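Local coordinates for protein ketosynthase (Streptomyces sp. MSC090213JE08, PDB 6KXD) that forms one subunit of the ishigamide ketosynthase/chain length factor of a highly reducing type II polyketide synthase, and is probably involved in building 3-oxoacyl chains, at residues R106-D111 / A244-L249; W214-A219 / P227-G232; A338-A343 / R353-C358. All coordinates share one frame; numbering follows the deposited sequence.

Interaction 1: residues R106-D111 / A244-L249; sequences RAVATD and AERPPL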
loop_
_atom_site.group_PDB
_atom_site.type_symbol
_atom_site.label_atom_id
_atom_site.label_comp_id
_atom_site.label_asym_id
_atom_site.label_seq_id
_atom_site.Cartn_x
_atom_site.Cartn_y
_atom_site.Cartn_z
ATOM N N ARG B 106 25.409 14.006 -6.231
ATOM C CA ARG B 106 24.195 14.081 -5.485
ATOM C C ARG B 106 23.516 15.403 -5.846
ATOM O O ARG B 106 23.997 16.462 -5.453
ATOM C CB ARG B 106 24.531 13.970 -3.997
ATOM C CG ARG B 106 23.408 13.514 -3.081
ATOM C CD ARG B 106 23.963 12.497 -2.079
ATOM N NE ARG B 106 23.064 11.351 -2.000
ATOM C CZ ARG B 106 23.274 10.148 -2.545
ATOM N NH1 ARG B 106 24.511 9.710 -2.761
ATOM N NH2 ARG B 106 22.229 9.378 -2.844
ATOM N N ALA B 107 22.381 15.318 -6.558
ATOM C CA ALA B 107 21.658 16.488 -7.019
ATOM C C ALA B 107 20.615 16.914 -5.986
ATOM O O ALA B 107 20.235 18.085 -5.938
ATOM C CB ALA B 107 21.022 16.242 -8.352
ATOM N N VAL B 108 20.122 15.963 -5.182
ATOM C CA VAL B 108 19.071 16.251 -4.259
ATOM C C VAL B 108 19.571 15.913 -2.861
ATOM O O VAL B 108 20.019 14.825 -2.629
ATOM C CB VAL B 108 17.809 15.427 -4.604
ATOM C CG1 VAL B 108 16.785 15.517 -3.496
ATOM C CG2 VAL B 108 17.243 15.825 -5.946
ATOM N N ALA B 109 19.462 16.872 -1.958
ATOM C CA ALA B 109 19.828 16.674 -0.578
ATOM C C ALA B 109 18.665 15.936 0.069
ATOM O O ALA B 109 17.556 16.436 0.083
ATOM C CB ALA B 109 20.076 17.992 0.107
ATOM N N THR B 110 18.931 14.735 0.539
ATOM C CA THR B 110 17.898 13.986 1.247
ATOM C C THR B 110 18.309 13.858 2.708
ATOM O O THR B 110 19.469 13.988 3.063
ATOM C CB THR B 110 17.677 12.623 0.592
ATOM O OG1 THR B 110 18.928 11.953 0.641
ATOM C CG2 THR B 110 17.196 12.681 -0.845
ATOM N N ASP B 111 17.319 13.645 3.560
ATOM C CA ASP B 111 17.576 13.363 4.956
ATOM C C ASP B 111 16.489 12.434 5.481
ATOM O O ASP B 111 15.662 11.931 4.728
ATOM C CB ASP B 111 17.676 14.681 5.724
ATOM C CG ASP B 111 16.463 15.590 5.622
ATOM O OD1 ASP B 111 15.325 15.104 5.373
ATOM O OD2 ASP B 111 16.654 16.812 5.802
ATOM N N ALA B 244 11.309 24.953 -1.012
ATOM C CA ALA B 244 11.874 24.230 -2.141
ATOM C C ALA B 244 13.324 24.660 -2.354
ATOM O O ALA B 244 13.590 25.840 -2.493
ATOM C CB ALA B 244 11.053 24.449 -3.381
ATOM N N GLU B 245 14.211 23.658 -2.406
ATOM C CA GLU B 245 15.657 23.800 -2.509
ATOM C C GLU B 245 16.094 23.737 -3.973
ATOM O O GLU B 245 17.265 23.967 -4.275
ATOM C CB GLU B 245 16.351 22.696 -1.704
ATOM C CG GLU B 245 15.851 22.629 -0.270
ATOM C CD GLU B 245 16.574 21.666 0.653
ATOM O OE1 GLU B 245 17.171 20.678 0.154
ATOM O OE2 GLU B 245 16.528 21.914 1.877
ATOM N N ARG B 246 15.159 23.402 -4.868
ATOM C CA ARG B 246 15.399 23.452 -6.302
ATOM C C ARG B 246 14.201 24.122 -6.964
ATOM O O ARG B 246 13.114 24.150 -6.399
ATOM C CB ARG B 246 15.700 22.051 -6.846
ATOM C CG ARG B 246 17.190 21.740 -6.891
ATOM C CD ARG B 246 17.512 20.287 -6.628
ATOM N NE ARG B 246 16.662 19.433 -7.435
ATOM C CZ ARG B 246 16.911 19.080 -8.688
ATOM N NH1 ARG B 246 18.044 19.437 -9.270
ATOM N NH2 ARG B 246 16.011 18.377 -9.350
ATOM N N PRO B 247 14.368 24.742 -8.152
ATOM C CA PRO B 247 13.276 25.492 -8.760
ATOM C C PRO B 247 12.099 24.555 -9.037
ATOM O O PRO B 247 12.269 23.439 -9.534
ATOM C CB PRO B 247 13.841 26.081 -10.063
ATOM C CG PRO B 247 15.181 25.382 -10.291
ATOM C CD PRO B 247 15.594 24.756 -8.968
ATOM N N PRO B 248 10.874 24.977 -8.690
ATOM C CA PRO B 248 9.672 24.201 -8.993
ATOM C C PRO B 248 9.410 24.100 -10.497
ATOM O O PRO B 248 9.480 25.102 -11.233
ATOM C CB PRO B 248 8.553 24.925 -8.226
ATOM C CG PRO B 248 9.082 26.327 -8.048
ATOM C CD PRO B 248 10.579 26.158 -7.873
ATOM N N LEU B 249 9.068 22.881 -10.933
ATOM C CA LEU B 249 8.670 22.617 -12.292
ATOM C C LEU B 249 7.150 22.713 -12.388
ATOM O O LEU B 249 6.640 23.046 -13.452
ATOM C CB LEU B 249 9.143 21.227 -12.739
ATOM C CG LEU B 249 10.603 20.896 -12.451
ATOM C CD1 LEU B 249 10.949 19.492 -12.936
ATOM C CD2 LEU B 249 11.514 21.925 -13.110
HETATM O O HOH W 1 17.888 19.150 -2.607
#
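Arg246 leans its side chain across to Ala107 and Val108. Its CB is directed at the other loop, yet the first close approach comes further out, where CD stands 3.6 Å from Ala107 O. The chain bends at chi2 and again at chi3 (48°), which lays the guanidinium beneath a methyl: Val108 CG2 lies over one face, 3.9 Å from Arg246 NE, and the two side chains cross at about a right angle. NE is buried here and has no polar partner in the model; the valine offers it only carbon. At the tip, NH1 only skims Ala107 CB at 4.5 Å, a single methyl that adds little bulk beside the guanidinium. Glu245 reaches out beside it, fully stretched beyond CG, and sets OE1 4.0 Å from Ala109 CB. One water joins the two loops, accepting from Ala109 N at 2.8 Å and donating to Glu245 OE1 at 3.2 Å. Lys199 NZ adds a weak hydrogen bond to Ala109 O and a long, weak ion pair with Glu245 OE1. This surface contact joins the loop between helix 86-99 and strand 114-119, where Val108 packs on Leu99, to the loop between strands 229-240 and 250-259, where Arg246 rests on Thr23 of strand 20-29.

Interaction 2: residues W214-A219 / P227-G232; sequences WFEHTA and PLLGEG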
loop_
_atom_site.group_PDB
_atom_site.type_symbol
_atom_site.label_atom_id
_atom_site.label_comp_id
_atom_site.label_asym_id
_atom_site.label_seq_id
_atom_site.Cartn_x
_atom_site.Cartn_y
_atom_site.Cartn_z
ATOM N N TRP B 214 0.321 -12.406 -19.263
ATOM C CA TRP B 214 -0.708 -13.481 -19.293
ATOM C C TRP B 214 -1.883 -13.139 -18.378
ATOM O O TRP B 214 -3.039 -13.352 -18.745
ATOM C CB TRP B 214 -0.045 -14.821 -18.938
ATOM C CG TRP B 214 0.667 -15.391 -20.114
ATOM C CD1 TRP B 214 2.008 -15.493 -20.318
ATOM C CD2 TRP B 214 0.038 -15.908 -21.301
ATOM N NE1 TRP B 214 2.252 -16.040 -21.547
ATOM C CE2 TRP B 214 1.069 -16.309 -22.169
ATOM C CE3 TRP B 214 -1.299 -16.053 -21.707
ATOM C CZ2 TRP B 214 0.808 -16.864 -23.424
ATOM C CZ3 TRP B 214 -1.555 -16.609 -22.945
ATOM C CH2 TRP B 214 -0.515 -16.981 -23.793
ATOM N N PHE B 215 -1.619 -12.564 -17.202
ATOM C CA PHE B 215 -2.719 -12.272 -16.309
ATOM C C PHE B 215 -3.605 -11.183 -16.899
ATOM O O PHE B 215 -4.834 -11.245 -16.765
ATOM C CB PHE B 215 -2.238 -11.859 -14.925
ATOM C CG PHE B 215 -1.747 -12.995 -14.069
ATOM C CD1 PHE B 215 -1.984 -14.314 -14.412
ATOM C CD2 PHE B 215 -1.042 -12.738 -12.905
ATOM C CE1 PHE B 215 -1.527 -15.351 -13.610
ATOM C CE2 PHE B 215 -0.592 -13.779 -12.107
ATOM C CZ PHE B 215 -0.861 -15.081 -12.451
ATOM N N GLU B 216 -2.972 -10.182 -17.503
ATOM C CA GLU B 216 -3.699 -9.092 -18.145
ATOM C C GLU B 216 -4.597 -9.650 -19.242
ATOM O O GLU B 216 -5.729 -9.221 -19.394
ATOM C CB GLU B 216 -2.734 -8.090 -18.777
ATOM C CG GLU B 216 -2.201 -7.099 -17.762
ATOM C CD GLU B 216 -3.285 -6.290 -17.072
ATOM O OE1 GLU B 216 -3.989 -5.521 -17.771
ATOM O OE2 GLU B 216 -3.451 -6.474 -15.856
ATOM N N HIS B 217 -4.009 -10.504 -20.078
ATOM C CA HIS B 217 -4.735 -11.137 -21.190
ATOM C C HIS B 217 -5.947 -11.905 -20.645
ATOM O O HIS B 217 -7.050 -11.773 -21.165
ATOM C CB HIS B 217 -3.794 -12.024 -22.009
ATOM C CG HIS B 217 -4.498 -13.021 -22.876
ATOM N ND1 HIS B 217 -5.012 -12.685 -24.115
ATOM C CD2 HIS B 217 -4.753 -14.338 -22.698
ATOM C CE1 HIS B 217 -5.573 -13.749 -24.657
ATOM N NE2 HIS B 217 -5.445 -14.772 -23.796
ATOM N N THR B 218 -5.738 -12.665 -19.568
ATOM C CA THR B 218 -6.780 -13.424 -18.937
ATOM C C THR B 218 -7.894 -12.485 -18.462
ATOM O O THR B 218 -9.054 -12.791 -18.654
ATOM C CB THR B 218 -6.259 -14.253 -17.761
ATOM O OG1 THR B 218 -5.112 -14.996 -18.162
ATOM C CG2 THR B 218 -7.282 -15.207 -17.199
ATOM N N ALA B 219 -7.514 -11.360 -17.825
ATOM C CA ALA B 219 -8.445 -10.416 -17.214
ATOM C C ALA B 219 -9.212 -9.608 -18.274
ATOM O O ALA B 219 -10.269 -9.050 -17.958
ATOM C CB ALA B 219 -7.720 -9.484 -16.261
ATOM N N PRO B 227 -3.644 -6.785 -24.828
ATOM C CA PRO B 227 -3.225 -5.384 -24.805
ATOM C C PRO B 227 -1.727 -5.204 -25.116
ATOM O O PRO B 227 -0.889 -6.078 -24.836
ATOM C CB PRO B 227 -3.598 -4.938 -23.383
ATOM C CG PRO B 227 -3.558 -6.209 -22.573
ATOM C CD PRO B 227 -4.068 -7.284 -23.509
ATOM N N LEU B 228 -1.404 -4.065 -25.711
ATOM C CA LEU B 228 -0.038 -3.615 -25.789
ATOM C C LEU B 228 0.397 -3.182 -24.377
ATOM O O LEU B 228 -0.161 -2.231 -23.828
ATOM C CB LEU B 228 0.069 -2.439 -26.753
ATOM C CG LEU B 228 1.499 -1.987 -27.002
ATOM C CD1 LEU B 228 2.381 -3.178 -27.367
ATOM C CD2 LEU B 228 1.579 -0.891 -28.056
ATOM N N LEU B 229 1.380 -3.878 -23.812
ATOM C CA LEU B 229 1.784 -3.609 -22.421
ATOM C C LEU B 229 3.146 -2.921 -22.439
ATOM O O LEU B 229 4.030 -3.289 -23.193
ATOM C CB LEU B 229 1.855 -4.922 -21.644
ATOM C CG LEU B 229 0.505 -5.592 -21.400
ATOM C CD1 LEU B 229 0.680 -6.964 -20.779
ATOM C CD2 LEU B 229 -0.375 -4.705 -20.516
ATOM N N GLY B 230 3.286 -1.973 -21.522
ATOM C CA GLY B 230 4.529 -1.262 -21.317
ATOM C C GLY B 230 4.971 -1.418 -19.882
ATOM O O GLY B 230 4.372 -2.144 -19.062
ATOM N N GLU B 231 6.069 -0.754 -19.571
ATOM C CA GLU B 231 6.599 -0.888 -18.264
ATOM C C GLU B 231 7.431 0.348 -17.956
ATOM O O GLU B 231 7.868 1.087 -18.854
ATOM C CB GLU B 231 7.464 -2.145 -18.165
ATOM C CG GLU B 231 8.652 -2.093 -19.092
ATOM C CD GLU B 231 9.761 -3.112 -18.831
ATOM O OE1 GLU B 231 9.672 -3.826 -17.833
ATOM O OE2 GLU B 231 10.706 -3.184 -19.642
ATOM N N GLY B 232 7.801 0.444 -16.694
ATOM C CA GLY B 232 8.812 1.289 -16.304
ATOM C C GLY B 232 8.505 1.930 -14.973
ATOM O O GLY B 232 7.696 1.445 -14.183
#
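Glu216 holds CG beside its backbone N (chi1 -82°) and folds back at chi2 (-59°), presenting its aliphatic part to Leu229, whose CG likewise sits beside its own backbone N and spreads both methyls toward the helix. The two side chains meet at a slant: Glu216 CB lies 4.1 Å from Leu229 CD1, and Glu216 CG lies 4.1 Å from Leu229 CD2. Pro227 completes the patch, its CG 4.3 Å from Glu216 CB. Glutamate suits this place because its methylenes can pack on carbon while its carboxylate goes on to other work: OE2 forms a salt bridge with Arg362. The rigid proline and the branched leucine supply apolar surface just where the chain leads into strand 229-240, and Leu229 is hydrogen-bonded through its backbone to Cys65. On the helix, Trp214 O accepts from Thr218 N at 2.9 Å and from Thr218 OG1 at 2.7 Å, the two arriving from opposite faces of the carbonyl plane. His217 NE2 hydrogen-bonds Glu133 OE1, and the backbone O of Ala219 accepts from Arg141 NE, both of the neighbouring Ketosynthase chain, so the same helix serves the subunit interface. After helix 210-219, strand 229-240 runs antiparallel to strand 199-206, consistent with the last, antiparallel strand of the N-terminal half in the thiolase fold.

Interaction 3: residues A338-A343 / R353-C358; sequences AAVLAA and RIALVC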
loop_
_atom_site.group_PDB
_atom_site.type_symbol
_atom_site.label_atom_id
_atom_site.label_comp_id
_atom_site.label_asym_id
_atom_site.label_seq_id
_atom_site.Cartn_x
_atom_site.Cartn_y
_atom_site.Cartn_z
ATOM N N ALA B 338 4.972 13.049 -15.885
ATOM C CA ALA B 338 6.264 13.254 -16.561
ATOM C C ALA B 338 6.091 13.767 -17.999
ATOM O O ALA B 338 6.873 14.637 -18.418
ATOM C CB ALA B 338 7.097 12.018 -16.536
ATOM N N ALA B 339 5.113 13.250 -18.748
ATOM C CA ALA B 339 4.865 13.727 -20.094
ATOM C C ALA B 339 4.499 15.219 -20.057
ATOM O O ALA B 339 4.935 15.982 -20.911
ATOM C CB ALA B 339 3.823 12.899 -20.779
ATOM N N VAL B 340 3.684 15.636 -19.090
ATOM C CA VAL B 340 3.348 17.031 -18.917
ATOM C C VAL B 340 4.616 17.847 -18.658
ATOM O O VAL B 340 4.814 18.900 -19.293
ATOM C CB VAL B 340 2.305 17.269 -17.817
ATOM C CG1 VAL B 340 2.180 18.742 -17.504
ATOM C CG2 VAL B 340 0.947 16.686 -18.173
ATOM N N LEU B 341 5.494 17.357 -17.773
ATOM C CA LEU B 341 6.669 18.096 -17.438
ATOM C C LEU B 341 7.619 18.168 -18.648
ATOM O O LEU B 341 8.253 19.223 -18.868
ATOM C CB LEU B 341 7.377 17.433 -16.255
ATOM C CG LEU B 341 6.551 17.345 -14.974
ATOM C CD1 LEU B 341 7.312 16.615 -13.872
ATOM C CD2 LEU B 341 6.157 18.707 -14.514
ATOM N N ALA B 342 7.707 17.068 -19.403
ATOM C CA ALA B 342 8.510 16.966 -20.603
ATOM C C ALA B 342 8.026 17.955 -21.679
ATOM O O ALA B 342 8.855 18.627 -22.340
ATOM C CB ALA B 342 8.502 15.559 -21.121
ATOM N N ALA B 343 6.710 17.992 -21.898
ATOM C CA ALA B 343 6.047 18.914 -22.829
ATOM C C ALA B 343 6.306 20.362 -22.410
ATOM O O ALA B 343 6.509 21.261 -23.272
ATOM C CB ALA B 343 4.573 18.659 -22.847
ATOM N N ARG B 353 0.906 27.519 -16.863
ATOM C CA ARG B 353 -0.266 26.908 -17.468
ATOM C C ARG B 353 -0.770 25.761 -16.582
ATOM O O ARG B 353 -0.022 25.137 -15.890
ATOM C CB ARG B 353 0.047 26.391 -18.872
ATOM C CG ARG B 353 0.341 27.484 -19.890
ATOM C CD ARG B 353 -0.811 28.448 -20.099
ATOM N NE ARG B 353 -0.362 29.432 -21.085
ATOM C CZ ARG B 353 -0.758 29.500 -22.352
ATOM N NH1 ARG B 353 -2.011 29.225 -22.668
ATOM N NH2 ARG B 353 0.111 29.838 -23.297
ATOM N N ILE B 354 -2.063 25.455 -16.690
ATOM C CA ILE B 354 -2.667 24.361 -15.969
ATOM C C ILE B 354 -2.579 23.070 -16.786
ATOM O O ILE B 354 -2.827 23.011 -18.010
ATOM C CB ILE B 354 -4.128 24.688 -15.599
ATOM C CG1 ILE B 354 -4.221 25.852 -14.624
ATOM C CG2 ILE B 354 -4.836 23.457 -15.029
ATOM C CD1 ILE B 354 -3.678 25.523 -13.255
ATOM N N ALA B 355 -2.241 21.980 -16.089
ATOM C CA ALA B 355 -2.301 20.684 -16.656
ATOM C C ALA B 355 -3.166 19.783 -15.765
ATOM O O ALA B 355 -3.237 19.893 -14.576
ATOM C CB ALA B 355 -0.919 20.106 -16.822
ATOM N N LEU B 356 -3.834 18.865 -16.422
ATOM C CA LEU B 356 -4.720 17.906 -15.795
ATOM C C LEU B 356 -4.273 16.517 -16.246
ATOM O O LEU B 356 -4.106 16.284 -17.459
ATOM C CB LEU B 356 -6.155 18.147 -16.257
ATOM C CG LEU B 356 -7.240 17.341 -15.558
ATOM C CD1 LEU B 356 -8.537 18.124 -15.530
ATOM C CD2 LEU B 356 -7.483 16.038 -16.294
ATOM N N VAL B 357 -4.108 15.612 -15.287
ATOM C CA VAL B 357 -3.802 14.211 -15.602
ATOM C C VAL B 357 -4.914 13.367 -14.979
ATOM O O VAL B 357 -5.392 13.672 -13.938
ATOM C CB VAL B 357 -2.407 13.781 -15.124
ATOM C CG1 VAL B 357 -1.347 14.681 -15.704
ATOM C CG2 VAL B 357 -2.285 13.699 -13.627
ATOM N N CYS B 358 -5.371 12.357 -15.701
ATOM C CA CYS B 358 -6.491 11.605 -15.278
ATOM C C CYS B 358 -6.124 10.134 -15.502
ATOM O O CYS B 358 -5.486 9.793 -16.521
ATOM C CB CYS B 358 -7.720 11.965 -16.130
ATOM S SG CYS B 358 -9.134 10.972 -15.605
#
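Val340 drops both its methyls onto Ala355, and one of them onto Val357 as well. CG1, which stands anti to the backbone N (chi1 170°), presses on Ala355 CB at 3.5 Å, tighter than ordinary van der Waals contact. CG2 points to the other side of the valine, where it meets Val357 CG1 at 3.9 Å and Ala355 CB at 4.1 Å. The alanine methyl is therefore touched by both branches, and the fork of the valine straddles it. Val357 answers with CG1 beside its own backbone N (chi1 -56°), and the two valines approach each other at a slant.

The choice of residues is consistent with the spacing. Val340 CA is only 7.1 Å from Ala355 CA, a short separation that suits the small alanine, while the valine two residues further along the strand reaches Val340 by its CG1. Valine and alanine bring no polar group into this buried place, and the side chains meet through carbon alone. Leu373, on the adjoining strand 365-373, extends the same apolar surface under Val340. Other sides of the helix carry small residues for close packing: Ala338, Ala339 and Ala342 touch helix 35-44. On the far face of the strand, Leu356 and Cys358 pack on Leu307 of helix 298-310.

Strand 354-360 is thus covered by helices on both faces. Such layering, with a sheet between an inner and an outer helix, is what the thiolase fold is known for: five layers, alternately helical and stranded, with buried helices in the middle. Helix 332-344, lying between strand 354-360 and helix 35-44, is consistent with the central helical layer of that scheme.

Interaction 2 is nested within the long chain loop that interaction 1 closes, and interaction 3 follows both. Interactions 1 and 2 lie on opposite sides of the chain's centre, their own centres 35 Å apart, one between surface loops and the other beside the partner subunit. Interaction 3 is deeper, with its centre about 20 Å from that of interaction 1 and 25 Å from that of interaction 2. Interactions 1 and 3 touch where Leu249 CB packs on Leu341 CD2 at 4.3 Å, linking the loop before strand 250-259 to helix 332-344. Strand 229-240 leads from interaction 2 to the second loop of interaction 1, tying the subunit-interface side to the far surface.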